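Long-range contact in protein Kinase A (Toxoplasma gondii, PDB 5J3U), which binds cyclic AMP through its regulatory domain and probably inhibits the kinase catalytic subunit: residues A188-S193 / I201-Y206. Residues are numbered along the deposited sequence; the frame is centred on the assembly and turned at random.
Sequences AVATKS and IEVKKY. With CMP (adenosine-3',5'-cyclic-monophosphate), chain B.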
# COMPACT_ATOMS: atom_id res chain seq x y z
N ALA A 188 13.70 16.93 0.75
CA ALA A 188 13.34 16.98 2.20
C ALA A 188 14.56 17.22 2.98
O ALA A 188 15.69 17.07 2.48
CB ALA A 188 12.67 15.68 2.65
N VAL A 189 14.36 17.63 4.24
CA VAL A 189 15.42 17.79 5.19
C VAL A 189 15.10 17.04 6.49
O VAL A 189 13.95 16.99 6.90
CB VAL A 189 15.70 19.29 5.52
CG1 VAL A 189 16.16 19.97 4.21
CG2 VAL A 189 14.46 19.97 6.06
N ALA A 190 16.11 16.43 7.06
CA ALA A 190 16.04 15.82 8.39
C ALA A 190 16.57 16.83 9.38
O ALA A 190 17.70 17.36 9.19
CB ALA A 190 16.87 14.58 8.44
N THR A 191 15.82 17.03 10.46
CA THR A 191 16.30 17.87 11.58
C THR A 191 16.16 17.03 12.82
O THR A 191 15.20 16.23 12.95
CB THR A 191 15.52 19.19 11.68
OG1 THR A 191 14.18 18.98 12.15
CG2 THR A 191 15.41 19.87 10.36
N LYS A 192 17.07 17.22 13.77
CA LYS A 192 17.14 16.41 14.93
C LYS A 192 17.49 17.24 16.15
O LYS A 192 18.50 17.96 16.11
CB LYS A 192 18.22 15.35 14.73
CG LYS A 192 18.43 14.38 15.89
CD LYS A 192 19.33 13.21 15.46
CE LYS A 192 19.41 12.15 16.55
NZ LYS A 192 20.69 11.42 16.47
N SER A 193 16.69 17.06 17.20
CA SER A 193 17.02 17.56 18.57
C SER A 193 17.93 16.54 19.22
O SER A 193 17.57 15.35 19.35
CB SER A 193 15.77 17.78 19.41
OG SER A 193 16.09 17.80 20.81
N ILE A 201 18.29 20.62 14.89
CA ILE A 201 19.18 21.21 13.91
C ILE A 201 19.17 20.37 12.65
O ILE A 201 18.92 19.15 12.72
CB ILE A 201 20.60 21.35 14.45
CG1 ILE A 201 21.21 20.03 14.79
CG2 ILE A 201 20.58 22.27 15.69
CD1 ILE A 201 22.72 20.07 14.94
N GLU A 202 19.39 21.00 11.51
CA GLU A 202 19.40 20.26 10.26
C GLU A 202 20.57 19.31 10.27
O GLU A 202 21.66 19.71 10.59
CB GLU A 202 19.45 21.17 9.05
CG GLU A 202 19.52 20.36 7.76
CD GLU A 202 19.68 21.24 6.54
OE1 GLU A 202 18.97 22.27 6.45
OE2 GLU A 202 20.53 20.86 5.70
N VAL A 203 20.32 18.05 9.90
CA VAL A 203 21.31 16.99 9.89
C VAL A 203 21.45 16.25 8.55
O VAL A 203 22.41 15.47 8.37
CB VAL A 203 21.10 15.97 11.02
CG1 VAL A 203 21.26 16.66 12.37
CG2 VAL A 203 19.73 15.31 10.98
N LYS A 204 20.54 16.48 7.62
CA LYS A 204 20.68 15.81 6.29
C LYS A 204 19.74 16.46 5.34
O LYS A 204 18.68 16.94 5.73
CB LYS A 204 20.38 14.31 6.39
CG LYS A 204 20.74 13.54 5.13
CD LYS A 204 20.94 12.10 5.50
CE LYS A 204 21.19 11.25 4.28
NZ LYS A 204 22.63 11.28 3.92
N LYS A 205 20.10 16.47 4.04
CA LYS A 205 19.25 16.98 2.99
C LYS A 205 18.99 15.80 2.07
O LYS A 205 19.92 15.05 1.82
CB LYS A 205 19.98 18.07 2.18
CG LYS A 205 20.56 19.22 2.99
CD LYS A 205 21.45 20.14 2.13
CE LYS A 205 21.88 21.42 2.86
NZ LYS A 205 20.73 22.34 3.16
N TYR A 206 17.74 15.58 1.68
CA TYR A 206 17.40 14.42 0.82
C TYR A 206 17.06 14.92 -0.56
O TYR A 206 16.50 15.97 -0.72
CB TYR A 206 16.19 13.66 1.36
CG TYR A 206 16.50 12.94 2.62
CD1 TYR A 206 17.43 11.93 2.66
CD2 TYR A 206 15.93 13.33 3.83
CE1 TYR A 206 17.75 11.28 3.82
CE2 TYR A 206 16.20 12.63 5.01
CZ TYR A 206 17.10 11.64 5.01
OH TYR A 206 17.44 10.99 6.16
P CMP B . 13.65 7.14 11.69
O1P CMP B . 12.71 6.04 11.42
O2P CMP B . 14.24 7.25 13.10
O5' CMP B . 12.89 8.51 11.35
C5' CMP B . 13.69 9.71 11.29
C4' CMP B . 14.68 9.44 10.15
O4' CMP B . 15.63 10.48 9.91
C3' CMP B . 15.60 8.29 10.53
O3' CMP B . 14.83 7.08 10.58
C2' CMP B . 16.67 8.36 9.47
O2' CMP B . 16.22 7.78 8.21
C1' CMP B . 16.71 9.86 9.24
N9 CMP B . 17.91 10.47 9.72
C8 CMP B . 18.62 11.36 9.00
N7 CMP B . 19.71 11.81 9.73
C5 CMP B . 19.65 11.23 10.95
C6 CMP B . 20.46 11.25 12.20
N6 CMP B . 21.58 12.03 12.32
N1 CMP B . 20.03 10.46 13.19
C2 CMP B . 18.91 9.68 13.17
N3 CMP B . 18.13 9.62 12.04
C4 CMP B . 18.46 10.33 10.94
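Ala190 and Tyr206 meet on the face of an antiparallel hairpin that lies against the cyclic AMP. The Ala190 methyl sits obliquely to the tyrosine ring, with CB 4.0 Å from Tyr206 CE2. Tyr206 CG is anti to its carbonyl carbon (chi1 -70°). This lays the ring beside the two alanines, with Ala188 CB near CD2. Lys204 CG rests over one ring face, offset toward the rim.

Val203 N donates a nearly straight bond to Ala190 O (2.8 Å), and Lys204 N a weak, bent one to the same oxygen. Both residues thus face Ala190 in a classic beta bulge, and the register slips by one. Ala190 N bonds to Lys204 O, so both its backbone polar atoms are used. At the bulge Val203 points to neither face outright, but its CG2 reaches over to Ala190 CB (3.9 Å) and Lys192 CB. Tyr206 N binds Ala188 O at 2.7 Å, and Lys192 and Ile201 exchange a pair of backbone bonds. The other face carries Val189, Thr191, Glu202 and Lys205, where Lys205 NZ forms a salt bridge with Glu202 OE2.

The adenine ring lies with one flat side against the Ala190 and Val203 methyl groups. C8 is 3.7 Å from Ala190 CB, and N7 is as close to Val203 CG2. Tyr206 OH meets C8 at the ring edge, 3.1 Å away and close to the base plane. The extended Lys192 chain descends past the pyrimidine end of the base, and NZ makes a weak hydrogen bond to N1. Glu214 and Arg223 also bind the nucleotide. This bulged hairpin lies at the outer end of one sheet of the beta-barrel in the second cyclic nucleotide-binding domain, with 187-192 also paired to 226-229, and supplies part of its adenine pocket.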